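Local coordinates for Rep protein (Adeno-associated virus - 5, PDB 1M55) that probably nicks viral DNA at the replication origin as the zinc-binding endonuclease domain of a rolling-circle-type replication initiator, at residues V131-V136 and G140-V145; T54-I59 and F88-L93. One frame throughout, in Å; residues are numbered along the deposited sequence.

Contact 1: V131-V136 and G140-V145; sequences VAITKV and GANKVV
Lys135 bends back at its second torsion (chi2 -72°) and then runs extended, which carries its ammonium group alongside the side chain of Asn142. Asn142 has its CG anti to its own carbonyl carbon (chi1 -64°), and the two side chains lie side by side, pointing the same way. Lys135 NZ donates to Asn142 OD1 at 2.9 Å, from a position tilted 19° out of the amide plane. The same oxygen also meets the CG2 branch of Ile133, 3.3 Å away, so one carbonyl faces both an ammonium group and a methyl. Two waters extend the link by joining Lys135 NZ to Gly140 O, although three of their four bonds are weak.

Beneath these side chains the backbones hold each other in a single antiparallel bridge, with Lys135 and Asn142 as its non-hydrogen-bonded pair. Val136 N donates to Ala141 O over 2.9 Å, almost in line with the carbonyl bond. On the other side of the bridge Lys143 N reaches Thr134 O, also at 2.9 Å. Lys135 CA adds a CH...O contact to Ala141 O. A water hydrogen-bonds to the carbonyl oxygens of Thr134 and Lys143, and the aliphatic part of Lys143 runs beside Thr134, CD lying 3.8 Å from Thr134 CG2. The result is a small, largely polar closure of a surface loop, with Val136 CG2 packed against Ala141 O.

The loop leaves strand 131-133, which pairs with strand 3-10, and leads into strand 145-146, another partner of that strand. Helix 101-118 packs against it, Leu104 touching both Ile133 and Asn142. Asn142 ND2 bonds to Ser101 OG, while Thr134 OG1 is hydrogen-bonded to Glu6 OE1 on strand 3-10.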
loop_
_atom_site.group_PDB
_atom_site.type_symbol
_atom_site.label_atom_id
_atom_site.label_comp_id
_atom_site.label_asym_id
_atom_site.label_seq_id
_atom_site.Cartn_x
_atom_site.Cartn_y
_atom_site.Cartn_z
ATOM N N VAL A 131 6.519 8.894 -2.039
ATOM C CA VAL A 131 5.132 8.970 -1.570
ATOM C C VAL A 131 4.465 9.853 -2.618
ATOM O O VAL A 131 4.661 11.072 -2.627
ATOM C CB VAL A 131 4.989 9.609 -0.173
ATOM C CG1 VAL A 131 3.511 9.712 0.206
ATOM C CG2 VAL A 131 5.714 8.772 0.863
ATOM N N ALA A 132 3.721 9.234 -3.530
ATOM C CA ALA A 132 3.093 9.971 -4.620
ATOM C C ALA A 132 1.590 9.777 -4.772
ATOM O O ALA A 132 1.100 8.647 -4.832
ATOM C CB ALA A 132 3.790 9.613 -5.937
ATOM N N ILE A 133 0.861 10.886 -4.856
ATOM C CA ILE A 133 -0.586 10.842 -5.052
ATOM C C ILE A 133 -0.822 10.652 -6.555
ATOM O O ILE A 133 -0.239 11.369 -7.378
ATOM C CB ILE A 133 -1.260 12.171 -4.644
ATOM C CG1 ILE A 133 -0.983 12.486 -3.174
ATOM C CG2 ILE A 133 -2.763 12.096 -4.898
ATOM C CD1 ILE A 133 -1.378 13.895 -2.777
ATOM N N THR A 134 -1.646 9.680 -6.921
ATOM C CA THR A 134 -1.930 9.453 -8.329
ATOM C C THR A 134 -2.790 10.603 -8.856
ATOM O O THR A 134 -3.785 10.994 -8.232
ATOM C CB THR A 134 -2.634 8.104 -8.550
ATOM O OG1 THR A 134 -1.803 7.056 -8.035
ATOM C CG2 THR A 134 -2.878 7.856 -10.034
ATOM N N LYS A 135 -2.357 11.172 -9.978
ATOM C CA LYS A 135 -3.047 12.287 -10.624
ATOM C C LYS A 135 -3.747 11.807 -11.897
ATOM O O LYS A 135 -3.432 10.735 -12.430
ATOM C CB LYS A 135 -2.040 13.376 -11.021
ATOM C CG LYS A 135 -1.040 13.764 -9.951
ATOM C CD LYS A 135 -1.676 14.562 -8.846
ATOM C CE LYS A 135 -0.622 15.014 -7.855
ATOM N NZ LYS A 135 -1.156 16.034 -6.920
ATOM N N VAL A 136 -4.689 12.611 -12.378
ATOM C CA VAL A 136 -5.411 12.299 -13.608
ATOM C C VAL A 136 -4.397 12.378 -14.758
ATOM O O VAL A 136 -4.452 11.600 -15.712
ATOM C CB VAL A 136 -6.558 13.309 -13.852
ATOM C CG1 VAL A 136 -7.220 13.044 -15.198
ATOM C CG2 VAL A 136 -7.590 13.213 -12.736
ATOM N N GLY A 140 -2.067 17.685 -13.120
ATOM C CA GLY A 140 -3.514 17.699 -13.010
ATOM C C GLY A 140 -4.054 17.462 -11.611
ATOM O O GLY A 140 -3.312 17.479 -10.623
ATOM N N ALA A 141 -5.360 17.225 -11.539
ATOM C CA ALA A 141 -6.038 16.989 -10.271
ATOM C C ALA A 141 -5.759 15.596 -9.715
ATOM O O ALA A 141 -5.316 14.696 -10.440
ATOM C CB ALA A 141 -7.540 17.192 -10.440
ATOM N N ASN A 142 -6.021 15.428 -8.424
ATOM C CA ASN A 142 -5.825 14.146 -7.759
ATOM C C ASN A 142 -6.871 13.179 -8.300
ATOM O O ASN A 142 -8.067 13.476 -8.295
ATOM C CB ASN A 142 -5.974 14.304 -6.244
ATOM C CG ASN A 142 -4.908 15.198 -5.647
ATOM O OD1 ASN A 142 -3.730 15.087 -5.987
ATOM N ND2 ASN A 142 -5.315 16.103 -4.763
ATOM N N LYS A 143 -6.412 12.031 -8.778
ATOM C CA LYS A 143 -7.299 11.028 -9.350
ATOM C C LYS A 143 -8.218 10.397 -8.310
ATOM O O LYS A 143 -7.823 10.154 -7.166
ATOM C CB LYS A 143 -6.476 9.936 -10.042
ATOM C CG LYS A 143 -7.265 9.007 -10.959
ATOM C CD LYS A 143 -6.366 7.906 -11.509
ATOM C CE LYS A 143 -7.026 7.139 -12.640
ATOM N NZ LYS A 143 -7.162 7.980 -13.862
ATOM N N VAL A 144 -9.461 10.173 -8.706
ATOM C CA VAL A 144 -10.431 9.536 -7.840
ATOM C C VAL A 144 -10.918 8.327 -8.617
ATOM O O VAL A 144 -11.220 8.429 -9.806
ATOM C CB VAL A 144 -11.620 10.470 -7.498
ATOM C CG1 VAL A 144 -12.700 9.701 -6.743
ATOM C CG2 VAL A 144 -11.137 11.643 -6.650
ATOM N N VAL A 145 -10.926 7.173 -7.964
ATOM C CA VAL A 145 -11.376 5.939 -8.594
ATOM C C VAL A 145 -12.448 5.317 -7.715
ATOM O O VAL A 145 -12.579 5.676 -6.544
ATOM C CB VAL A 145 -10.213 4.919 -8.753
ATOM C CG1 VAL A 145 -9.125 5.486 -9.648
ATOM C CG2 VAL A 145 -9.641 4.536 -7.389
HETATM O O HOH W 1 -5.369 9.838 -6.031
HETATM O O HOH W 2 -2.372 18.946 -7.768
HETATM O O HOH W 3 -0.682 17.739 -9.618
#

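Contact 2: T54-I59 and F88-L93. With ZN (zinc ion), chain C.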
loop_
_atom_site.group_PDB
_atom_site.type_symbol
_atom_site.label_atom_id
_atom_site.label_comp_id
_atom_site.label_asym_id
_atom_site.label_seq_id
_atom_site.Cartn_x
_atom_site.Cartn_y
_atom_site.Cartn_z
ATOM N N THR A 54 7.791 -6.505 5.951
ATOM C CA THR A 54 7.826 -5.988 7.313
ATOM C C THR A 54 7.793 -4.458 7.298
ATOM O O THR A 54 7.029 -3.838 8.049
ATOM C CB THR A 54 9.071 -6.521 8.065
ATOM O OG1 THR A 54 8.963 -7.949 8.185
ATOM C CG2 THR A 54 9.184 -5.902 9.452
ATOM N N VAL A 55 8.590 -3.849 6.427
ATOM C CA VAL A 55 8.605 -2.391 6.315
ATOM C C VAL A 55 7.261 -1.916 5.761
ATOM O O VAL A 55 6.671 -0.958 6.268
ATOM C CB VAL A 55 9.715 -1.892 5.354
ATOM C CG1 VAL A 55 9.710 -0.370 5.292
ATOM C CG2 VAL A 55 11.065 -2.380 5.808
ATOM N N ALA A 56 6.776 -2.615 4.737
ATOM C CA ALA A 56 5.516 -2.274 4.083
ATOM C C ALA A 56 4.323 -2.241 5.036
ATOM O O ALA A 56 3.528 -1.295 5.006
ATOM C CB ALA A 56 5.244 -3.236 2.940
ATOM N N ASP A 57 4.197 -3.253 5.890
ATOM C CA ASP A 57 3.073 -3.284 6.821
ATOM C C ASP A 57 3.129 -2.129 7.808
ATOM O O ASP A 57 2.092 -1.554 8.152
ATOM C CB ASP A 57 2.999 -4.606 7.587
ATOM C CG ASP A 57 1.722 -4.729 8.413
ATOM O OD1 ASP A 57 0.617 -4.661 7.830
ATOM O OD2 ASP A 57 1.822 -4.867 9.648
ATOM N N ARG A 58 4.330 -1.792 8.276
ATOM C CA ARG A 58 4.463 -0.692 9.220
ATOM C C ARG A 58 4.085 0.613 8.527
ATOM O O ARG A 58 3.380 1.448 9.104
ATOM C CB ARG A 58 5.878 -0.616 9.791
ATOM C CG ARG A 58 6.042 0.403 10.923
ATOM C CD ARG A 58 5.065 0.152 12.080
ATOM N NE ARG A 58 5.139 -1.217 12.585
ATOM C CZ ARG A 58 6.063 -1.662 13.431
ATOM N NH1 ARG A 58 7.003 -0.844 13.894
ATOM N NH2 ARG A 58 6.076 -2.943 13.776
ATOM N N ILE A 59 4.527 0.780 7.283
ATOM C CA ILE A 59 4.196 1.980 6.517
ATOM C C ILE A 59 2.676 2.062 6.367
ATOM O O ILE A 59 2.076 3.112 6.610
ATOM C CB ILE A 59 4.840 1.951 5.106
ATOM C CG1 ILE A 59 6.350 2.151 5.208
ATOM C CG2 ILE A 59 4.223 3.028 4.204
ATOM C CD1 ILE A 59 7.064 2.042 3.866
ATOM N N PHE A 88 9.719 -1.979 -4.697
ATOM C CA PHE A 88 8.668 -2.660 -3.959
ATOM C C PHE A 88 7.802 -1.438 -3.651
ATOM O O PHE A 88 8.328 -0.365 -3.322
ATOM C CB PHE A 88 9.206 -3.247 -2.657
ATOM C CG PHE A 88 9.922 -4.548 -2.834
ATOM C CD1 PHE A 88 11.278 -4.575 -3.146
ATOM C CD2 PHE A 88 9.236 -5.752 -2.694
ATOM C CE1 PHE A 88 11.942 -5.788 -3.314
ATOM C CE2 PHE A 88 9.890 -6.971 -2.859
ATOM C CZ PHE A 88 11.247 -6.989 -3.170
ATOM N N HIS A 89 6.491 -1.563 -3.786
ATOM C CA HIS A 89 5.641 -0.408 -3.546
ATOM C C HIS A 89 4.248 -0.800 -3.112
ATOM O O HIS A 89 3.818 -1.939 -3.307
ATOM C CB HIS A 89 5.569 0.466 -4.807
ATOM C CG HIS A 89 5.037 -0.254 -6.006
ATOM N ND1 HIS A 89 5.786 -1.102 -6.794
ATOM C CD2 HIS A 89 3.780 -0.291 -6.516
ATOM C CE1 HIS A 89 4.979 -1.623 -7.726
ATOM N NE2 HIS A 89 3.753 -1.158 -7.595
ATOM N N LEU A 90 3.554 0.160 -2.518
ATOM C CA LEU A 90 2.197 -0.042 -2.039
ATOM C C LEU A 90 1.198 0.806 -2.807
ATOM O O LEU A 90 1.417 2.008 -2.991
ATOM C CB LEU A 90 2.094 0.369 -0.564
ATOM C CG LEU A 90 2.820 -0.450 0.504
ATOM C CD1 LEU A 90 3.063 0.414 1.731
ATOM C CD2 LEU A 90 2.008 -1.688 0.845
ATOM N N HIS A 91 0.145 0.167 -3.311
ATOM C CA HIS A 91 -0.943 0.891 -3.958
ATOM C C HIS A 91 -1.861 1.095 -2.763
ATOM O O HIS A 91 -2.425 0.131 -2.234
ATOM C CB HIS A 91 -1.655 0.040 -5.009
ATOM C CG HIS A 91 -0.891 -0.095 -6.285
ATOM N ND1 HIS A 91 -1.095 0.699 -7.392
ATOM C CD2 HIS A 91 0.113 -0.943 -6.616
ATOM C CE1 HIS A 91 -0.230 0.318 -8.340
ATOM N NE2 HIS A 91 0.522 -0.675 -7.916
ATOM N N THR A 92 -1.938 2.331 -2.292
ATOM C CA THR A 92 -2.740 2.652 -1.124
ATOM C C THR A 92 -4.040 3.356 -1.504
ATOM O O THR A 92 -4.039 4.551 -1.816
ATOM C CB THR A 92 -1.915 3.528 -0.153
ATOM O OG1 THR A 92 -0.583 2.998 -0.063
ATOM C CG2 THR A 92 -2.538 3.538 1.233
ATOM N N LEU A 93 -5.133 2.595 -1.534
ATOM C CA LEU A 93 -6.442 3.152 -1.856
ATOM C C LEU A 93 -7.170 3.445 -0.554
ATOM O O LEU A 93 -7.409 2.538 0.250
ATOM C CB LEU A 93 -7.276 2.168 -2.679
ATOM C CG LEU A 93 -6.842 1.817 -4.100
ATOM C CD1 LEU A 93 -7.814 0.791 -4.672
ATOM C CD2 LEU A 93 -6.818 3.064 -4.957
HETATM ZN ZN ZN C . 2.092 -1.635 -8.702
#
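The strand that carries the His-x-His zinc motif of this Rep nuclease domain, a hallmark of rolling-circle initiators, packs its other face on helix 50-71 through Leu90. Lying between His89 and His91 in sequence, Leu90 points at the helix, and its two methyls divide the work. CD1 approaches the backbone oxygen of Ala56 at 3.7 Å and also meets Ile59 CG2, 3.8 Å away, while CD2 rests 4.2 Å from Ala56 CB. The side chains of Ile59 and Leu90 meet at a slant. Ile59 presents its CG2 branch because that methyl is anti to the backbone N, with CG1 beside the N instead (chi1 -71°). All three residues are buried, and the contact is apolar packing apart from the methyl that touches Ala56 O.

Opposite this face the histidines grip the zinc ion. His89 NE2 and His91 NE2 both bind it at 2.0 Å, and Glu82 from strand 77-83 supplies the third protein ligand. His89 reaches the metal with its CG between the backbone N and the carbonyl carbon (chi1 59°). His91 NE2 lies at the edge of the His89 ring, in its plane. Each outer ring nitrogen has a partner: His89 ND1 bonds to Tyr87 O, and His91 ND1 to Glu6 OE2, a second-shell carboxylate that would fix the ring's rotation and may strengthen its hold on the metal.

Strand 88-95 runs between strands 3-10 and 77-83, antiparallel to both. Helix 50-71 covers the Leu90 face, where Ile59 also reaches Val9, and Val55, next to Ala56 in the helix, packs on Phe26 and Val30 of helix 24-32. Helix 149-154 adjoins the zinc side through Leu154, which touches His91.

In the fold
From the N terminus the chain lays down strand 3-10, then reaches helix 50-71, and contact 2 forms when strand 88-95 returns to it, closing a loop of 28 residues that includes strand 77-83. Contact 1 opens only later, beyond helix 101-118, and closes a much shorter loop, only three residues separating its segments, within the connection from strand 131-133 to strand 145-146. The two are therefore in series, neither nested nor crossed. Their centres lie about 18 Å apart, one in the core and the other at the surface, but both reach the same antiparallel sheet, where Glu6 of strand 3-10 joins Thr134 to the zinc ligand His91. They also touch directly, Val145 CG2 packing 4.0 Å from Leu93 CD2.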